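Local atomic coordinates of probable TonB-dependent siderophore receptor PiuA (PDB entry 5FP1), a protein that probably binds iron-chelating siderophores at the outer membrane in the first step of iron uptake, possibly including ferric enterobactin with micromolar affinity. Residues A[310-320]-A[375-383]; A[441-449]-A[460-468]. All coordinates share one frame; numbering follows the deposited sequence.

Overall arrangement
Both contacts belong to the beta-barrel of this TonB-dependent receptor, and both lie partly buried. The centre of contact 1 lies about 31 Å from the centre of the chain, where the loop segment 375-383 folds against the start of the strand 315-341. Contact 2, whose centre is about 24 Å from the centre of the chain, joins two adjacent barrel strands, 433-450 and 459-476, in a hairpin. The contacts do not touch, their nearest atoms being about 16 Å apart. In contact 1 side chains and one backbone amide reach irregular loop carbonyls, while contact 2 rests on regular antiparallel backbone pairing, with an outer face that is polar in its middle and meets detergent at both ends, against a buried inner face.

Contact 1: A[310-320]-A[375-383]; sequences NVGKGLVWHRL and SSTGFYSDC. With PO4 (phosphate ion), chain B.
In the outer part of the TonB-dependent receptor barrel, the loop 375-383 packs on the start of the strand 315-341, with Ser381 laid over the Trp317 ring. Ser381 puts its CA and CB over one face of the indole: its CA stands 3.4 Å from the centroid of the five-membered ring of Trp317, almost on the ring normal, a CH-pi contact. Trp317 NE1 meanwhile donates to Phe379 O at 2.8 Å, the N-H bent to 142° and approaching above the carbonyl plane. With CG anti to the backbone N (chi1 177°), the indole reaches across to the loop, and Gly378 CA comes within 3.8 Å of Trp317 CZ2. From the 3-10 segment, Asn310 ND2 donates to Ser381 O at 2.9 Å, with the oxygen in its amide plane, and is also held by Asp305. Lys313 NZ bonds to Asp382 O at 2.7 Å. Leu320 N donates to Thr377 O at 2.9 Å, and Thr377 CG2 covers one face of the Arg319 guanidinium, which pairs with Asp306 and makes a weak bond to a phosphate ion, probably from the crystallisation liquor. Cys383 is tied by a disulfide to Cys391. Every hydrogen bond across the contact ends on a loop carbonyl, so the grip depends on the loop's backbone shape.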
# COMPACT_ATOMS: atom_id res chain seq x y z
N ASN A 310 -15.33 28.65 1.09
CA ASN A 310 -16.78 28.59 1.25
C ASN A 310 -17.15 27.97 2.56
O ASN A 310 -18.24 28.25 3.08
CB ASN A 310 -17.49 27.88 0.08
CG ASN A 310 -17.14 28.50 -1.24
OD1 ASN A 310 -17.43 29.67 -1.50
ND2 ASN A 310 -16.50 27.72 -2.08
N VAL A 311 -16.25 27.19 3.13
CA VAL A 311 -16.47 26.58 4.42
C VAL A 311 -16.81 27.63 5.51
O VAL A 311 -17.61 27.37 6.40
CB VAL A 311 -15.25 25.73 4.84
CG1 VAL A 311 -15.33 25.32 6.30
CG2 VAL A 311 -15.14 24.51 3.94
N GLY A 312 -16.16 28.78 5.43
CA GLY A 312 -16.37 29.87 6.37
C GLY A 312 -17.70 30.58 6.15
O GLY A 312 -18.09 31.40 6.98
N LYS A 313 -18.40 30.21 5.08
CA LYS A 313 -19.78 30.69 4.86
C LYS A 313 -20.81 29.56 4.87
O LYS A 313 -21.97 29.71 4.45
CB LYS A 313 -19.84 31.58 3.62
CG LYS A 313 -19.65 30.90 2.32
CD LYS A 313 -19.33 31.91 1.22
CE LYS A 313 -19.63 31.30 -0.14
NZ LYS A 313 -19.24 32.15 -1.30
N GLY A 314 -20.39 28.44 5.45
CA GLY A 314 -21.24 27.28 5.68
C GLY A 314 -21.58 26.47 4.44
O GLY A 314 -22.56 25.73 4.42
N LEU A 315 -20.74 26.58 3.41
CA LEU A 315 -20.95 25.88 2.15
C LEU A 315 -19.68 25.09 1.73
O LEU A 315 -18.57 25.37 2.18
CB LEU A 315 -21.35 26.88 1.07
CG LEU A 315 -22.72 27.59 1.28
CD1 LEU A 315 -22.87 28.71 0.26
CD2 LEU A 315 -23.85 26.60 1.20
N VAL A 316 -19.88 24.09 0.88
CA VAL A 316 -18.80 23.28 0.32
C VAL A 316 -19.00 23.11 -1.16
O VAL A 316 -20.04 22.57 -1.60
CB VAL A 316 -18.77 21.87 0.97
CG1 VAL A 316 -17.75 20.94 0.29
CG2 VAL A 316 -18.46 21.99 2.43
N TRP A 317 -18.00 23.54 -1.93
CA TRP A 317 -17.98 23.40 -3.38
C TRP A 317 -17.50 22.01 -3.77
O TRP A 317 -16.48 21.55 -3.26
CB TRP A 317 -17.02 24.42 -3.98
CG TRP A 317 -16.84 24.34 -5.46
CD1 TRP A 317 -17.82 24.36 -6.40
CD2 TRP A 317 -15.60 24.26 -6.18
NE1 TRP A 317 -17.28 24.27 -7.66
CE2 TRP A 317 -15.92 24.21 -7.55
CE3 TRP A 317 -14.27 24.25 -5.80
CZ2 TRP A 317 -14.94 24.15 -8.55
CZ3 TRP A 317 -13.29 24.18 -6.80
CH2 TRP A 317 -13.64 24.13 -8.15
N HIS A 318 -18.23 21.34 -4.65
CA HIS A 318 -17.89 19.97 -5.08
C HIS A 318 -16.79 19.98 -6.17
O HIS A 318 -17.08 19.64 -7.31
CB HIS A 318 -19.08 19.24 -5.70
CG HIS A 318 -20.24 19.00 -4.78
ND1 HIS A 318 -20.17 18.18 -3.67
CD2 HIS A 318 -21.53 19.41 -4.86
CE1 HIS A 318 -21.37 18.11 -3.10
NE2 HIS A 318 -22.21 18.85 -3.80
N ARG A 319 -15.55 20.32 -5.81
CA ARG A 319 -14.42 20.29 -6.72
C ARG A 319 -14.27 18.91 -7.31
O ARG A 319 -14.30 17.93 -6.59
CB ARG A 319 -13.12 20.69 -6.00
CG ARG A 319 -11.84 20.32 -6.72
CD ARG A 319 -11.60 21.04 -8.05
NE ARG A 319 -10.58 20.30 -8.78
CZ ARG A 319 -9.26 20.49 -8.71
NH1 ARG A 319 -8.74 21.48 -8.03
NH2 ARG A 319 -8.46 19.68 -9.38
N LEU A 320 -14.14 18.83 -8.63
CA LEU A 320 -14.04 17.54 -9.33
C LEU A 320 -12.57 17.15 -9.55
O LEU A 320 -11.77 17.97 -10.00
CB LEU A 320 -14.76 17.61 -10.70
CG LEU A 320 -14.77 16.31 -11.53
CD1 LEU A 320 -16.10 16.19 -12.29
CD2 LEU A 320 -13.61 16.24 -12.49
N SER A 375 -14.87 22.95 -18.20
CA SER A 375 -13.89 23.02 -17.11
C SER A 375 -13.42 21.61 -16.81
O SER A 375 -14.13 20.64 -17.06
CB SER A 375 -14.54 23.63 -15.85
OG SER A 375 -13.66 23.61 -14.73
N SER A 376 -12.23 21.50 -16.24
CA SER A 376 -11.75 20.24 -15.73
C SER A 376 -11.87 20.15 -14.21
O SER A 376 -11.59 19.09 -13.62
CB SER A 376 -10.29 20.02 -16.16
OG SER A 376 -9.46 20.97 -15.52
N THR A 377 -12.34 21.24 -13.58
CA THR A 377 -12.36 21.37 -12.13
C THR A 377 -13.77 21.58 -11.58
O THR A 377 -14.14 21.03 -10.54
CB THR A 377 -11.41 22.51 -11.66
OG1 THR A 377 -11.78 23.73 -12.30
CG2 THR A 377 -9.93 22.18 -11.97
N GLY A 378 -14.58 22.39 -12.27
CA GLY A 378 -15.95 22.60 -11.85
C GLY A 378 -16.48 24.00 -12.07
O GLY A 378 -15.75 24.89 -12.47
N PHE A 379 -17.76 24.19 -11.78
CA PHE A 379 -18.41 25.49 -11.94
C PHE A 379 -18.83 26.07 -10.58
O PHE A 379 -19.06 25.34 -9.60
CB PHE A 379 -19.63 25.35 -12.87
CG PHE A 379 -19.30 24.78 -14.23
CD1 PHE A 379 -18.45 25.45 -15.10
CD2 PHE A 379 -19.86 23.58 -14.65
CE1 PHE A 379 -18.14 24.91 -16.34
CE2 PHE A 379 -19.58 23.06 -15.90
CZ PHE A 379 -18.71 23.71 -16.74
N TYR A 380 -18.91 27.40 -10.53
CA TYR A 380 -19.41 28.13 -9.36
C TYR A 380 -18.60 27.82 -8.10
O TYR A 380 -19.16 27.54 -7.05
CB TYR A 380 -20.89 27.85 -9.10
CG TYR A 380 -21.72 28.11 -10.32
CD1 TYR A 380 -21.86 29.40 -10.81
CD2 TYR A 380 -22.33 27.08 -11.01
CE1 TYR A 380 -22.59 29.65 -11.95
CE2 TYR A 380 -23.05 27.32 -12.16
CZ TYR A 380 -23.18 28.61 -12.61
OH TYR A 380 -23.90 28.84 -13.73
N SER A 381 -17.29 27.90 -8.21
CA SER A 381 -16.43 27.63 -7.07
C SER A 381 -16.58 28.67 -5.96
O SER A 381 -16.10 28.47 -4.85
CB SER A 381 -15.00 27.55 -7.52
OG SER A 381 -14.54 28.79 -7.95
N ASP A 382 -17.25 29.77 -6.27
CA ASP A 382 -17.62 30.76 -5.26
C ASP A 382 -19.05 30.59 -4.71
O ASP A 382 -19.52 31.42 -3.91
CB ASP A 382 -17.44 32.18 -5.81
CG ASP A 382 -18.40 32.50 -6.95
OD1 ASP A 382 -19.21 31.64 -7.36
OD2 ASP A 382 -18.34 33.62 -7.47
N CYS A 383 -19.71 29.51 -5.09
CA CYS A 383 -21.05 29.17 -4.59
C CYS A 383 -22.07 30.31 -4.79
O CYS A 383 -23.01 30.46 -4.01
CB CYS A 383 -20.99 28.71 -3.12
SG CYS A 383 -19.93 27.25 -2.88
P PO4 B . -5.72 22.38 -6.35
O1 PO4 B . -6.48 23.64 -5.98
O2 PO4 B . -6.62 21.20 -6.07
O3 PO4 B . -4.44 22.26 -5.53
O4 PO4 B . -5.37 22.42 -7.83
O HOH W 1 -9.51 18.30 -11.78

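Contact 2: A[441-449]-A[460-468]; sequences WDKFEAEQN and TAKNNSDFV. With C8E ((hydroxyethyloxy)tri(ethyloxy)octane), chain E; C8E ((hydroxyethyloxy)tri(ethyloxy)octane), chain G.
Thr460 OG1 gives its proton to Asn449 OD1 at 2.6 Å, in the carbonyl plane, near the turn of a beta hairpin in the receptor barrel. Asn449 ND2 is occupied by Asp413 on the preceding strand, which fixes the rotation of the amide. Between here and the Trp441-Val468 pair the strands run almost exactly antiparallel, and four hydrogen-bonded pairs give eight backbone bonds, from Gln448 with Ala461 to Asp442 with Phe467.

The face carrying Trp441, Lys443, Glu445 and Glu447 looks outward from the barrel. Lys462 lies obliquely across the two glutamates, with its CD 3.7 Å from Glu447 OE2, but its NZ stays 4.4 Å from that oxygen, too far for a salt bridge, so any attraction is probably a weaker, longer-range one.

The other face, with Asp442, Phe444, Asn463, Ser465 and Phe467, is buried on the lumen side. Phe467 has its CG wedged between the backbone N and the carbonyl carbon (chi1 45°), which lays the ring across to the neighbouring strand, one face against Asp442 CB, 3.8 Å from the centroid. The Asp442 carboxylate is turned 25° from that ring and forms a salt bridge with Arg440. Ser465 OG donates to Asn463 OD1 at 2.6 Å on a lone pair, and the same oxygen meets the edge of the Phe444 ring, while Asn463 ND2 bonds to Gln513 O.

A detergent molecule, probably occupying a place lipid would take, touches the outer face beside Trp441 and Val468, whose CG2 meets the indole edge. There Trp441 NE1 donates to the anti lone pair of Asp466 OD2 at 3.1 Å, the oxygen tilted 17° out of the indole plane.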
# COMPACT_ATOMS: atom_id res chain seq x y z
N TRP A 441 21.91 -4.09 -10.41
CA TRP A 441 22.05 -3.07 -11.42
C TRP A 441 20.75 -2.96 -12.21
O TRP A 441 20.23 -3.98 -12.70
CB TRP A 441 23.19 -3.44 -12.39
CG TRP A 441 23.24 -2.51 -13.58
CD1 TRP A 441 23.82 -1.26 -13.62
CD2 TRP A 441 22.65 -2.72 -14.88
NE1 TRP A 441 23.64 -0.70 -14.87
CE2 TRP A 441 22.93 -1.58 -15.66
CE3 TRP A 441 21.91 -3.78 -15.45
CZ2 TRP A 441 22.51 -1.46 -16.99
CZ3 TRP A 441 21.49 -3.66 -16.76
CH2 TRP A 441 21.79 -2.50 -17.52
N ASP A 442 20.22 -1.75 -12.29
CA ASP A 442 18.96 -1.47 -12.98
C ASP A 442 19.20 -0.50 -14.13
O ASP A 442 19.95 0.47 -14.00
CB ASP A 442 17.92 -0.85 -12.04
CG ASP A 442 17.24 -1.87 -11.17
OD1 ASP A 442 16.28 -2.49 -11.63
OD2 ASP A 442 17.68 -2.07 -10.02
N LYS A 443 18.55 -0.78 -15.26
CA LYS A 443 18.38 0.21 -16.30
C LYS A 443 16.91 0.55 -16.41
O LYS A 443 16.05 -0.34 -16.41
CB LYS A 443 18.90 -0.35 -17.63
CG LYS A 443 18.66 0.58 -18.80
CD LYS A 443 19.27 -0.00 -20.07
CE LYS A 443 19.04 0.92 -21.26
NZ LYS A 443 19.38 0.24 -22.54
N PHE A 444 16.61 1.84 -16.48
CA PHE A 444 15.24 2.33 -16.41
C PHE A 444 15.05 3.34 -17.53
O PHE A 444 15.87 4.26 -17.72
CB PHE A 444 14.99 2.96 -15.03
CG PHE A 444 13.65 3.64 -14.87
CD1 PHE A 444 13.50 4.98 -15.16
CD2 PHE A 444 12.56 2.95 -14.36
CE1 PHE A 444 12.28 5.63 -14.99
CE2 PHE A 444 11.33 3.58 -14.18
CZ PHE A 444 11.19 4.92 -14.51
N GLU A 445 13.97 3.20 -18.27
CA GLU A 445 13.57 4.23 -19.20
C GLU A 445 12.08 4.55 -19.09
O GLU A 445 11.24 3.65 -19.10
CB GLU A 445 13.88 3.81 -20.63
CG GLU A 445 13.40 4.85 -21.63
CD GLU A 445 13.62 4.40 -23.07
OE1 GLU A 445 14.77 4.33 -23.53
OE2 GLU A 445 12.61 4.14 -23.73
N ALA A 446 11.75 5.83 -18.96
CA ALA A 446 10.36 6.27 -18.92
C ALA A 446 10.17 7.29 -20.01
O ALA A 446 10.94 8.25 -20.13
CB ALA A 446 10.01 6.86 -17.57
N GLU A 447 9.15 7.07 -20.83
CA GLU A 447 8.82 8.01 -21.90
C GLU A 447 7.35 8.35 -21.85
O GLU A 447 6.51 7.46 -21.84
CB GLU A 447 9.15 7.39 -23.25
CG GLU A 447 8.82 8.31 -24.42
CD GLU A 447 9.39 7.78 -25.74
OE1 GLU A 447 9.05 6.66 -26.12
OE2 GLU A 447 10.20 8.47 -26.36
N GLN A 448 7.04 9.64 -21.89
CA GLN A 448 5.67 10.07 -21.83
C GLN A 448 5.39 11.05 -22.95
O GLN A 448 6.09 12.03 -23.08
CB GLN A 448 5.37 10.71 -20.47
CG GLN A 448 4.87 9.68 -19.51
CD GLN A 448 4.39 10.20 -18.18
OE1 GLN A 448 4.74 9.63 -17.18
NE2 GLN A 448 3.56 11.22 -18.16
N ASN A 449 4.37 10.74 -23.75
CA ASN A 449 3.94 11.59 -24.87
C ASN A 449 2.71 12.41 -24.48
O ASN A 449 1.62 11.85 -24.28
CB ASN A 449 3.63 10.71 -26.08
CG ASN A 449 4.84 9.90 -26.53
OD1 ASN A 449 5.89 10.46 -26.84
ND2 ASN A 449 4.71 8.58 -26.53
N THR A 460 7.24 15.26 -25.88
CA THR A 460 7.62 14.00 -25.31
C THR A 460 8.69 14.23 -24.24
O THR A 460 9.71 14.90 -24.49
CB THR A 460 8.13 13.03 -26.40
OG1 THR A 460 7.06 12.69 -27.30
CG2 THR A 460 8.74 11.77 -25.79
N ALA A 461 8.47 13.66 -23.05
CA ALA A 461 9.49 13.66 -22.01
C ALA A 461 10.06 12.27 -21.88
O ALA A 461 9.33 11.26 -21.92
CB ALA A 461 8.88 14.11 -20.68
N LYS A 462 11.37 12.17 -21.73
CA LYS A 462 11.99 10.86 -21.60
C LYS A 462 13.12 10.89 -20.57
O LYS A 462 13.96 11.77 -20.58
CB LYS A 462 12.52 10.38 -22.95
CG LYS A 462 13.14 9.00 -22.87
CD LYS A 462 13.23 8.33 -24.23
CE LYS A 462 14.28 8.96 -25.10
NZ LYS A 462 14.55 8.08 -26.28
N ASN A 463 13.14 9.91 -19.69
CA ASN A 463 14.26 9.73 -18.76
C ASN A 463 14.90 8.40 -19.03
O ASN A 463 14.22 7.39 -19.23
CB ASN A 463 13.75 9.75 -17.34
CG ASN A 463 14.86 9.55 -16.33
OD1 ASN A 463 15.12 8.44 -15.89
ND2 ASN A 463 15.56 10.62 -16.01
N ASN A 464 16.21 8.39 -19.03
CA ASN A 464 17.00 7.17 -19.01
C ASN A 464 17.90 7.27 -17.80
O ASN A 464 18.62 8.25 -17.63
CB ASN A 464 17.87 7.05 -20.26
CG ASN A 464 17.05 6.69 -21.49
OD1 ASN A 464 16.75 5.52 -21.74
ND2 ASN A 464 16.64 7.69 -22.21
N SER A 465 17.83 6.26 -16.93
CA SER A 465 18.63 6.22 -15.70
C SER A 465 19.18 4.81 -15.60
O SER A 465 18.54 3.84 -16.02
CB SER A 465 17.75 6.50 -14.47
OG SER A 465 17.22 7.82 -14.48
N ASP A 466 20.39 4.68 -15.10
CA ASP A 466 20.83 3.37 -14.72
C ASP A 466 21.59 3.50 -13.41
O ASP A 466 22.24 4.51 -13.15
CB ASP A 466 21.59 2.69 -15.83
CG ASP A 466 22.98 3.12 -15.89
OD1 ASP A 466 23.19 4.27 -16.31
OD2 ASP A 466 23.85 2.31 -15.51
N PHE A 467 21.44 2.53 -12.53
CA PHE A 467 21.91 2.76 -11.16
C PHE A 467 22.22 1.43 -10.51
O PHE A 467 21.67 0.39 -10.88
CB PHE A 467 20.87 3.56 -10.35
CG PHE A 467 19.45 3.09 -10.51
CD1 PHE A 467 18.62 3.62 -11.49
CD2 PHE A 467 18.92 2.15 -9.64
CE1 PHE A 467 17.30 3.20 -11.60
CE2 PHE A 467 17.61 1.71 -9.77
CZ PHE A 467 16.80 2.23 -10.76
N VAL A 468 23.13 1.46 -9.56
CA VAL A 468 23.50 0.26 -8.83
C VAL A 468 23.08 0.48 -7.40
O VAL A 468 23.34 1.54 -6.83
CB VAL A 468 25.03 0.05 -8.89
CG1 VAL A 468 25.48 -1.10 -7.98
CG2 VAL A 468 25.44 -0.21 -10.33
C1 C8E E . 25.05 -7.63 -10.30
C2 C8E E . 25.28 -6.24 -10.85
C3 C8E E . 26.76 -5.96 -10.98
C4 C8E E . 27.12 -4.49 -10.76
C5 C8E E . 27.29 -3.75 -12.09
C6 C8E E . 28.30 -2.61 -11.97
C7 C8E E . 28.35 -1.80 -13.27
C8 C8E E . 28.35 -0.29 -13.01
O9 C8E E . 27.29 0.33 -13.75
C10 C8E E . 27.33 1.76 -13.71
C11 C8E E . 25.99 2.32 -13.24
O12 C8E E . 26.05 3.71 -12.90
C13 C8E E . 27.15 4.07 -12.05
C14 C8E E . 27.20 3.20 -10.80
O15 C8E E . 28.43 3.39 -10.10
C16 C8E E . 29.46 2.49 -10.49
C17 C8E E . 29.85 1.62 -9.31
O18 C8E E . 30.42 0.40 -9.78
C19 C8E E . 30.16 -0.67 -8.88
C20 C8E E . 30.87 -1.93 -9.35
O21 C8E E . 30.32 -3.06 -8.65
C1 C8E G . -4.49 8.80 -24.17
C2 C8E G . -3.53 8.58 -25.34
C3 C8E G . -2.74 9.84 -25.65
C4 C8E G . -1.81 9.71 -26.84
C5 C8E G . -0.50 10.46 -26.64
C6 C8E G . 0.10 10.94 -27.97
C7 C8E G . 0.89 9.87 -28.72
C8 C8E G . 1.61 10.49 -29.91
O9 C8E G . 2.98 10.07 -29.94